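Local coordinates for protein nitrilotriacetate monooxygenase (Burkholderia pseudomallei, PDB 3SDO) that probably acts as an FMN-dependent monooxygenase of the NtaA/SnaA/DszA family, built on the luciferase-like TIM-barrel fold, at residues D407-D410 with H411-V415; D293-P297 with R298-A302; S30-P33 with D34-V37. All blocks are in the same frame, centred on the assembly; numbering follows the deposited sequence.

Contact 1 of 3, residues D407-D410 with H411-V415; sequences DFVD and HVLPV
Phe-408 and the two residues one turn further on, Val-412 and Leu-413, share the buried side of helix 401-418. Starting from CB, the Phe-408 side chain leaves with CG anti to the backbone N (chi1 -180°), which lays the ring along the helix toward the following turn. Its CD2 comes beside Val-412 CB at 3.8 Å, and CE2 meets Val-412 CG1 at 3.7 Å. Along the CD1-CE1 flank, Phe-408 CE1 makes the tightest of these contacts, 3.4 Å to Leu-413 CD2, while CD1 approaches Leu-413 CG; CZ at the tip also touches the CD2 methyl. Both aliphatic chains meet the ring obliquely. The backbone beneath widens into a pi-type turn: Phe-408 O accepts from Val-412 N at 2.9 Å, with the donor above the carbonyl plane, and from Leu-413 N at 3.2 Å. Pro-414 has no N-H to offer, and the helix kinks there. On the outer side, Asp-410 CB sits over one face of the His-411 imidazole, a CH-pi contact, and His-411 ND1 bonds weakly to Asp-407 O. Salt bridges tie Asp-407 to Lys-287 and Asp-410 to Arg-48. The helix packs against helix 375-387 through Met-382 and against strand 268-277 through Pro-275 and Val-277, with Phe-12 meeting the Phe-408 ring edge-to-face.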
ATOM      1  N   ASP A 407     -13.743  24.868   3.590  1.00 20.99           N
ATOM      2  CA  ASP A 407     -15.007  25.439   4.091  1.00 21.19           C
ATOM      3  C   ASP A 407     -15.517  24.677   5.289  1.00 21.39           C
ATOM      4  O   ASP A 407     -15.989  25.272   6.281  1.00 21.09           O
ATOM      5  CB  ASP A 407     -16.109  25.406   3.035  1.00 21.72           C
ATOM      6  CG  ASP A 407     -15.915  26.432   1.924  1.00 23.91           C
ATOM      7  OD1 ASP A 407     -15.005  27.276   2.015  1.00 23.92           O
ATOM      8  OD2 ASP A 407     -16.677  26.357   0.929  1.00 24.84           O
ATOM      9  N   PHE A 408     -15.497  23.349   5.191  1.00 21.63           N
ATOM     10  CA  PHE A 408     -16.066  22.538   6.240  1.00 21.92           C
ATOM     11  C   PHE A 408     -15.290  22.722   7.546  1.00 22.26           C
ATOM     12  O   PHE A 408     -15.882  22.961   8.605  1.00 21.77           O
ATOM     13  CB  PHE A 408     -16.126  21.062   5.837  1.00 21.95           C
ATOM     14  CG  PHE A 408     -16.710  20.196   6.889  1.00 24.10           C
ATOM     15  CD1 PHE A 408     -15.889  19.567   7.813  1.00 27.21           C
ATOM     16  CD2 PHE A 408     -18.089  20.050   6.995  1.00 26.70           C
ATOM     17  CE1 PHE A 408     -16.428  18.788   8.821  1.00 28.75           C
ATOM     18  CE2 PHE A 408     -18.627  19.280   7.997  1.00 28.10           C
ATOM     19  CZ  PHE A 408     -17.793  18.651   8.917  1.00 27.54           C
ATOM     20  N   VAL A 409     -13.965  22.628   7.482  1.00 22.63           N
ATOM     21  CA  VAL A 409     -13.164  22.714   8.708  1.00 22.78           C
ATOM     22  C   VAL A 409     -13.129  24.126   9.283  1.00 23.22           C
ATOM     23  O   VAL A 409     -13.116  24.291  10.495  1.00 23.96           O
ATOM     24  CB  VAL A 409     -11.705  22.148   8.538  1.00 22.99           C
ATOM     25  CG1 VAL A 409     -11.750  20.676   8.148  1.00 23.35           C
ATOM     26  CG2 VAL A 409     -10.902  22.935   7.545  1.00 24.83           C
ATOM     27  N   ASP A 410     -13.124  25.141   8.429  1.00 23.82           N
ATOM     28  CA  ASP A 410     -13.042  26.514   8.910  1.00 24.41           C
ATOM     29  C   ASP A 410     -14.393  27.056   9.393  1.00 24.34           C
ATOM     30  O   ASP A 410     -14.437  27.887  10.299  1.00 23.67           O
ATOM     31  CB  ASP A 410     -12.444  27.428   7.830  1.00 25.79           C
ATOM     32  CG  ASP A 410     -10.956  27.167   7.589  1.00 26.81           C
ATOM     33  OD1 ASP A 410     -10.304  26.406   8.342  1.00 30.23           O
ATOM     34  OD2 ASP A 410     -10.430  27.728   6.630  1.00 32.05           O
ATOM     35  N   HIS A 411     -15.490  26.573   8.818  1.00 24.31           N
ATOM     36  CA  HIS A 411     -16.795  27.169   9.077  1.00 24.76           C
ATOM     37  C   HIS A 411     -17.813  26.265   9.746  1.00 23.19           C
ATOM     38  O   HIS A 411     -18.575  26.735  10.556  1.00 24.14           O
ATOM     39  CB  HIS A 411     -17.346  27.782   7.801  1.00 25.85           C
ATOM     40  CG  HIS A 411     -16.443  28.827   7.241  1.00 31.65           C
ATOM     41  ND1 HIS A 411     -15.716  28.639   6.084  1.00 38.93           N
ATOM     42  CD2 HIS A 411     -16.050  30.020   7.745  1.00 36.34           C
ATOM     43  CE1 HIS A 411     -14.960  29.702   5.867  1.00 41.03           C
ATOM     44  NE2 HIS A 411     -15.142  30.553   6.863  1.00 41.96           N
ATOM     45  N   VAL A 412     -17.829  24.976   9.440  1.00 21.56           N
ATOM     46  CA  VAL A 412     -18.801  24.096  10.062  1.00 19.87           C
ATOM     47  C   VAL A 412     -18.353  23.559  11.424  1.00 19.56           C
ATOM     48  O   VAL A 412     -19.115  23.640  12.409  1.00 17.95           O
ATOM     49  CB  VAL A 412     -19.223  22.949   9.134  1.00 19.99           C
ATOM     50  CG1 VAL A 412     -20.254  22.112   9.824  1.00 18.82           C
ATOM     51  CG2 VAL A 412     -19.785  23.519   7.816  1.00 19.54           C
ATOM     52  N   LEU A 413     -17.126  23.040  11.508  1.00 18.89           N
ATOM     53  CA  LEU A 413     -16.686  22.430  12.761  1.00 18.55           C
ATOM     54  C   LEU A 413     -16.748  23.380  13.963  1.00 18.99           C
ATOM     55  O   LEU A 413     -17.157  22.963  15.031  1.00 19.30           O
ATOM     56  CB  LEU A 413     -15.299  21.771  12.615  1.00 18.49           C
ATOM     57  CG  LEU A 413     -15.249  20.515  11.718  1.00 19.37           C
ATOM     58  CD1 LEU A 413     -13.818  19.900  11.632  1.00 19.35           C
ATOM     59  CD2 LEU A 413     -16.253  19.451  12.193  1.00 19.51           C
ATOM     60  N   PRO A 414     -16.339  24.661  13.807  1.00 19.94           N
ATOM     61  CA  PRO A 414     -16.421  25.592  14.937  1.00 20.12           C
ATOM     62  C   PRO A 414     -17.846  25.866  15.425  1.00 20.33           C
ATOM     63  O   PRO A 414     -18.045  26.076  16.607  1.00 20.87           O
ATOM     64  CB  PRO A 414     -15.780  26.866  14.372  1.00 21.11           C
ATOM     65  CG  PRO A 414     -14.856  26.350  13.340  1.00 20.49           C
ATOM     66  CD  PRO A 414     -15.623  25.273  12.680  1.00 19.54           C
ATOM     67  N   VAL A 415     -18.824  25.871  14.525  1.00 20.42           N
ATOM     68  CA  VAL A 415     -20.235  25.957  14.902  1.00 19.86           C
ATOM     69  C   VAL A 415     -20.660  24.711  15.674  1.00 19.42           C
ATOM     70  O   VAL A 415     -21.284  24.808  16.725  1.00 19.42           O
ATOM     71  CB  VAL A 415     -21.155  26.128  13.663  1.00 20.13           C
ATOM     72  CG1 VAL A 415     -22.650  26.000  14.062  1.00 18.40           C
ATOM     73  CG2 VAL A 415     -20.855  27.458  12.964  1.00 21.64           C
TER

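Contact 2 of 3, residues D293-P297 with R298-A302; sequences DLLSP and REALA
The carboxylate of Glu-299 folds back over Ser-296, and the Ser-296 N-H meets OE2 from above the carboxylate plane, 45° out of it. That bond is long, 3.3 Å from Ser-296 N to Glu-299 OE2, but nearly straight at 168°. Ser-296 OG lies 3.1 Å from Glu-299 OE2 as well. The other oxygen, OE1, comes to 3.8 Å from Leu-295 CD1, a methyl that also presses on Glu-299 CB at 3.5 Å, the two side chains crossing at a slant. In return Glu-299 N gives a weak bond of 3.3 Å to Ser-296 OG. The reciprocal pair is a capping box, with Ser-296 at the N-cap of helix 297-307. With chi1 at 65°, the serine hydroxyl is held between its own backbone N and carbonyl carbon, facing the first turn. Regular helix bonding then takes over: Ala-300 N reaches Ser-296 O at 3.0 Å and Leu-301 N reaches Pro-297 O at 2.9 Å. Leu-295 CD2 packs on Ala-300 CB at 4.1 Å, a small apolar contact beside the polar cap. Lys-27 forms a salt bridge with Glu-299 OE2, and Asn-24 bonds to OE1, so both carboxylate oxygens are engaged beyond the box, and Lys-27 probably offsets much of the negative charge. The cap marks the turn between helices 281-292 and 297-307, packed against helix 351-363: Leu-295 rests on Ser-359, Pro-297 on Arg-352 and Tyr-356, and Ala-300 on Ala-355.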
ATOM      1  N   ASP A 293     -21.503  22.917 -12.575  1.00 26.47           N
ATOM      2  CA  ASP A 293     -20.929  23.248 -13.883  1.00 27.11           C
ATOM      3  C   ASP A 293     -19.583  22.574 -14.186  1.00 26.43           C
ATOM      4  O   ASP A 293     -19.007  22.805 -15.244  1.00 26.64           O
ATOM      5  CB  ASP A 293     -20.799  24.759 -14.049  1.00 27.20           C
ATOM      6  CG  ASP A 293     -22.154  25.459 -14.115  1.00 29.84           C
ATOM      7  OD1 ASP A 293     -23.198  24.789 -14.300  1.00 29.64           O
ATOM      8  OD2 ASP A 293     -22.170  26.689 -13.967  1.00 31.41           O
ATOM      9  N   LEU A 294     -19.097  21.756 -13.267  1.00 25.64           N
ATOM     10  CA  LEU A 294     -17.955  20.878 -13.522  1.00 25.69           C
ATOM     11  C   LEU A 294     -18.284  19.846 -14.611  1.00 25.79           C
ATOM     12  O   LEU A 294     -17.400  19.403 -15.342  1.00 24.77           O
ATOM     13  CB  LEU A 294     -17.542  20.149 -12.241  1.00 25.22           C
ATOM     14  CG  LEU A 294     -16.944  21.027 -11.128  1.00 25.88           C
ATOM     15  CD1 LEU A 294     -16.504  20.174  -9.954  1.00 26.47           C
ATOM     16  CD2 LEU A 294     -15.788  21.860 -11.626  1.00 27.94           C
ATOM     17  N   LEU A 295     -19.557  19.474 -14.705  1.00 25.67           N
ATOM     18  CA  LEU A 295     -20.066  18.739 -15.867  1.00 26.31           C
ATOM     19  C   LEU A 295     -20.415  19.755 -16.956  1.00 26.42           C
ATOM     20  O   LEU A 295     -21.251  20.641 -16.726  1.00 24.99           O
ATOM     21  CB  LEU A 295     -21.325  17.960 -15.458  1.00 26.97           C
ATOM     22  CG  LEU A 295     -21.723  16.744 -16.272  1.00 30.26           C
ATOM     23  CD1 LEU A 295     -20.651  15.706 -16.231  1.00 32.57           C
ATOM     24  CD2 LEU A 295     -23.018  16.166 -15.726  1.00 32.59           C
ATOM     25  N   SER A 296     -19.810  19.632 -18.138  1.00 25.98           N
ATOM     26  CA  SER A 296     -20.177  20.497 -19.272  1.00 27.37           C
ATOM     27  C   SER A 296     -21.589  20.122 -19.783  1.00 28.25           C
ATOM     28  O   SER A 296     -22.074  19.030 -19.508  1.00 27.50           O
ATOM     29  CB  SER A 296     -19.181  20.353 -20.432  1.00 27.76           C
ATOM     30  OG  SER A 296     -19.227  19.034 -20.980  1.00 27.67           O
ATOM     31  N   PRO A 297     -22.241  21.024 -20.525  1.00 29.90           N
ATOM     32  CA  PRO A 297     -23.537  20.676 -21.123  1.00 31.08           C
ATOM     33  C   PRO A 297     -23.504  19.387 -21.957  1.00 31.84           C
ATOM     34  O   PRO A 297     -24.372  18.527 -21.795  1.00 31.09           O
ATOM     35  CB  PRO A 297     -23.865  21.896 -21.966  1.00 31.55           C
ATOM     36  CG  PRO A 297     -23.258  23.031 -21.205  1.00 31.69           C
ATOM     37  CD  PRO A 297     -21.981  22.477 -20.603  1.00 30.61           C
ATOM     38  N   ARG A 298     -22.486  19.233 -22.786  1.00 32.68           N
ATOM     39  CA  ARG A 298     -22.347  18.021 -23.575  1.00 34.47           C
ATOM     40  C   ARG A 298     -22.325  16.746 -22.722  1.00 34.02           C
ATOM     41  O   ARG A 298     -22.902  15.724 -23.112  1.00 33.14           O
ATOM     42  CB  ARG A 298     -21.072  18.065 -24.399  1.00 34.95           C
ATOM     43  CG  ARG A 298     -20.839  16.799 -25.213  1.00 38.56           C
ATOM     44  CD  ARG A 298     -19.544  16.868 -25.960  1.00 42.45           C
ATOM     45  NE  ARG A 298     -19.573  17.984 -26.901  1.00 47.73           N
ATOM     46  CZ  ARG A 298     -20.025  17.937 -28.151  1.00 51.68           C
ATOM     47  NH1 ARG A 298     -20.507  16.810 -28.681  1.00 53.45           N
ATOM     48  NH2 ARG A 298     -19.987  19.041 -28.889  1.00 53.81           N
ATOM     49  N   GLU A 299     -21.610  16.794 -21.594  1.00 33.28           N
ATOM     50  CA  GLU A 299     -21.483  15.620 -20.736  1.00 33.38           C
ATOM     51  C   GLU A 299     -22.807  15.315 -20.060  1.00 33.31           C
ATOM     52  O   GLU A 299     -23.203  14.145 -19.957  1.00 34.14           O
ATOM     53  CB  GLU A 299     -20.402  15.809 -19.684  1.00 33.08           C
ATOM     54  CG  GLU A 299     -18.975  15.640 -20.184  1.00 34.17           C
ATOM     55  CD  GLU A 299     -17.978  16.002 -19.094  1.00 37.33           C
ATOM     56  OE1 GLU A 299     -17.517  15.071 -18.375  1.00 38.09           O
ATOM     57  OE2 GLU A 299     -17.722  17.217 -18.913  1.00 33.86           O
ATOM     58  N   ALA A 300     -23.487  16.357 -19.603  1.00 33.34           N
ATOM     59  CA  ALA A 300     -24.853  16.214 -19.114  1.00 33.93           C
ATOM     60  C   ALA A 300     -25.756  15.538 -20.150  1.00 34.82           C
ATOM     61  O   ALA A 300     -26.459  14.593 -19.825  1.00 34.43           O
ATOM     62  CB  ALA A 300     -25.413  17.554 -18.702  1.00 34.20           C
ATOM     63  N   LEU A 301     -25.720  16.004 -21.396  1.00 36.21           N
ATOM     64  CA  LEU A 301     -26.539  15.402 -22.477  1.00 37.42           C
ATOM     65  C   LEU A 301     -26.143  13.951 -22.875  1.00 38.74           C
ATOM     66  O   LEU A 301     -27.010  13.124 -23.172  1.00 39.08           O
ATOM     67  CB  LEU A 301     -26.507  16.286 -23.729  1.00 37.22           C
ATOM     68  CG  LEU A 301     -27.068  17.705 -23.639  1.00 36.00           C
ATOM     69  CD1 LEU A 301     -26.958  18.410 -25.005  1.00 34.48           C
ATOM     70  CD2 LEU A 301     -28.495  17.677 -23.174  1.00 33.76           C
ATOM     71  N   ALA A 302     -24.844  13.655 -22.916  1.00 39.79           N
ATOM     72  CA  ALA A 302     -24.370  12.321 -23.308  1.00 40.83           C
ATOM     73  C   ALA A 302     -24.908  11.278 -22.339  1.00 41.45           C
ATOM     74  O   ALA A 302     -25.244  10.157 -22.729  1.00 41.54           O
ATOM     75  CB  ALA A 302     -22.817  12.265 -23.353  1.00 40.63           C
TER

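Contact 3 of 3, residues S30-P33 with D34-V37; sequences SVPP and DASV
Pro-32 and Ala-35 close a type I beta turn with Pro-33 and Asp-34 at its two central positions, in the long loop that carries the chain from strand 11-15 to helix 39-51 of the barrel. Asp-34 is the first residue of the second segment. A chi1 of 64° swings the Asp-34 carboxylate back toward the start of the turn, where OD1 stands 3.5 Å from Pro-32 CB, a contact with a ring carbon. OD1 accepts a hydrogen bond from Asn-38 ND2, just beyond the segment, so the carboxylate bonds forward along the chain while lying against the proline behind it. Ala-35 comes next and supplies the turn's bond, its N donating to Pro-32 O at 2.9 Å. The bond is bent, 145° at the hydrogen, and the donor lies above the carbonyl plane, 59° out of it. The methyl of Ala-35 lies against Pro-32: CB is 3.1 Å from Pro-32 O and 3.9 Å from Pro-32 CD, with Val-31 CB further off at 4.3 Å. Phe-41 of helix 39-51 packs on Val-31, Pro-32 and Ala-35 alike, joining the turn to the helix that follows. At Ser-36 a 3-10 segment is under way. Val-37 N then donates to Asp-34 O, continuing the tight coil. The second subunit touches this loop: its Arg-177 bonds to Val-31 O and packs on Pro-33, and its Arg-175 packs on Asp-34 and Val-37. One ordered water bridges the two segments, donating to Pro-33 O at 2.7 Å and accepting from Ser-36 N at 3.1 Å.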
ATOM      1  N   SER A  30      -9.470  25.127  -7.200  1.00 23.02           N
ATOM      2  CA  SER A  30      -8.990  24.969  -5.825  1.00 21.79           C
ATOM      3  C   SER A  30      -8.138  23.700  -5.598  1.00 21.22           C
ATOM      4  O   SER A  30      -7.636  23.487  -4.486  1.00 20.63           O
ATOM      5  CB  SER A  30     -10.172  24.977  -4.848  1.00 21.80           C
ATOM      6  OG  SER A  30     -10.949  23.763  -4.917  1.00 21.44           O
ATOM      7  N   VAL A  31      -8.012  22.847  -6.615  1.00 20.53           N
ATOM      8  CA  VAL A  31      -7.140  21.674  -6.544  1.00 20.43           C
ATOM      9  C   VAL A  31      -6.183  21.647  -7.729  1.00 20.97           C
ATOM     10  O   VAL A  31      -6.476  22.233  -8.763  1.00 21.17           O
ATOM     11  CB  VAL A  31      -7.962  20.337  -6.484  1.00 19.88           C
ATOM     12  CG1 VAL A  31      -8.923  20.338  -5.275  1.00 19.19           C
ATOM     13  CG2 VAL A  31      -8.715  20.104  -7.799  1.00 19.48           C
ATOM     14  N   PRO A  32      -5.016  20.981  -7.582  1.00 21.89           N
ATOM     15  CA  PRO A  32      -4.188  20.763  -8.779  1.00 22.18           C
ATOM     16  C   PRO A  32      -4.875  19.787  -9.745  1.00 22.15           C
ATOM     17  O   PRO A  32      -5.559  18.857  -9.299  1.00 21.94           O
ATOM     18  CB  PRO A  32      -2.885  20.129  -8.237  1.00 22.46           C
ATOM     19  CG  PRO A  32      -3.134  19.752  -6.847  1.00 22.14           C
ATOM     20  CD  PRO A  32      -4.521  20.226  -6.415  1.00 21.56           C
ATOM     21  N   PRO A  33      -4.683  19.976 -11.047  1.00 22.64           N
ATOM     22  CA  PRO A  33      -5.335  19.116 -12.034  1.00 23.02           C
ATOM     23  C   PRO A  33      -5.002  17.629 -11.854  1.00 23.07           C
ATOM     24  O   PRO A  33      -5.863  16.773 -12.078  1.00 22.54           O
ATOM     25  CB  PRO A  33      -4.770  19.603 -13.388  1.00 23.59           C
ATOM     26  CG  PRO A  33      -4.009  20.810 -13.131  1.00 25.18           C
ATOM     27  CD  PRO A  33      -3.823  21.003 -11.659  1.00 22.70           C
ATOM     28  N   ASP A  34      -3.767  17.330 -11.446  1.00 22.87           N
ATOM     29  CA  ASP A  34      -3.345  15.921 -11.210  1.00 22.52           C
ATOM     30  C   ASP A  34      -3.540  15.481  -9.751  1.00 21.66           C
ATOM     31  O   ASP A  34      -2.895  14.538  -9.279  1.00 20.11           O
ATOM     32  CB  ASP A  34      -1.868  15.750 -11.597  1.00 23.12           C
ATOM     33  CG  ASP A  34      -0.933  16.570 -10.726  1.00 23.47           C
ATOM     34  OD1 ASP A  34      -1.409  17.369  -9.908  1.00 22.00           O
ATOM     35  OD2 ASP A  34       0.285  16.426 -10.874  1.00 26.81           O
ATOM     36  N   ALA A  35      -4.417  16.182  -9.030  1.00 21.75           N
ATOM     37  CA  ALA A  35      -4.660  15.900  -7.621  1.00 21.12           C
ATOM     38  C   ALA A  35      -4.750  14.397  -7.307  1.00 20.78           C
ATOM     39  O   ALA A  35      -4.157  13.938  -6.335  1.00 20.47           O
ATOM     40  CB  ALA A  35      -5.945  16.629  -7.150  1.00 21.14           C
ATOM     41  N   SER A  36      -5.462  13.623  -8.132  1.00 20.39           N
ATOM     42  CA  SER A  36      -5.654  12.194  -7.821  1.00 19.77           C
ATOM     43  C   SER A  36      -4.384  11.359  -7.684  1.00 18.73           C
ATOM     44  O   SER A  36      -4.383  10.380  -6.967  1.00 19.56           O
ATOM     45  CB  SER A  36      -6.625  11.558  -8.787  1.00 19.82           C
ATOM     46  OG  SER A  36      -7.927  12.055  -8.496  1.00 21.86           O
ATOM     47  N   VAL A  37      -3.312  11.751  -8.363  1.00 18.40           N
ATOM     48  CA  VAL A  37      -2.016  11.104  -8.236  1.00 18.40           C
ATOM     49  C   VAL A  37      -0.920  12.148  -7.943  1.00 18.78           C
ATOM     50  O   VAL A  37       0.188  12.108  -8.492  1.00 18.59           O
ATOM     51  CB  VAL A  37      -1.687  10.256  -9.486  1.00 19.05           C
ATOM     52  CG1 VAL A  37      -2.541   9.015  -9.512  1.00 18.46           C
ATOM     53  CG2 VAL A  37      -1.903  11.046 -10.766  1.00 18.26           C
TER
HETATM   54  O   HOH W   1      -6.589  14.470 -10.841  1.00 10.52           O

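How the contacts relate
All three contacts are local and partly buried, yet no two share a helix or strand. Contact 1 lies in the middle of a helix and is the most hydrophobic: Phe-408, Val-409, Val-412 and Leu-413 are buried, while Asp-410, His-411 and Pro-414 are exposed, the acidic residues bridged to basic ones. Contact 2 starts a helix, so its chemistry is polar, a serine and a glutamate trading bonds with backbone N-H groups; most of it is partly exposed, with Leu-294 and Ala-300 buried. Contact 3 shapes a loop at the subunit interface with prolines, one turn bond and a water. None touches another, but Val-400 packs on residues from both 293-297 and 30-33.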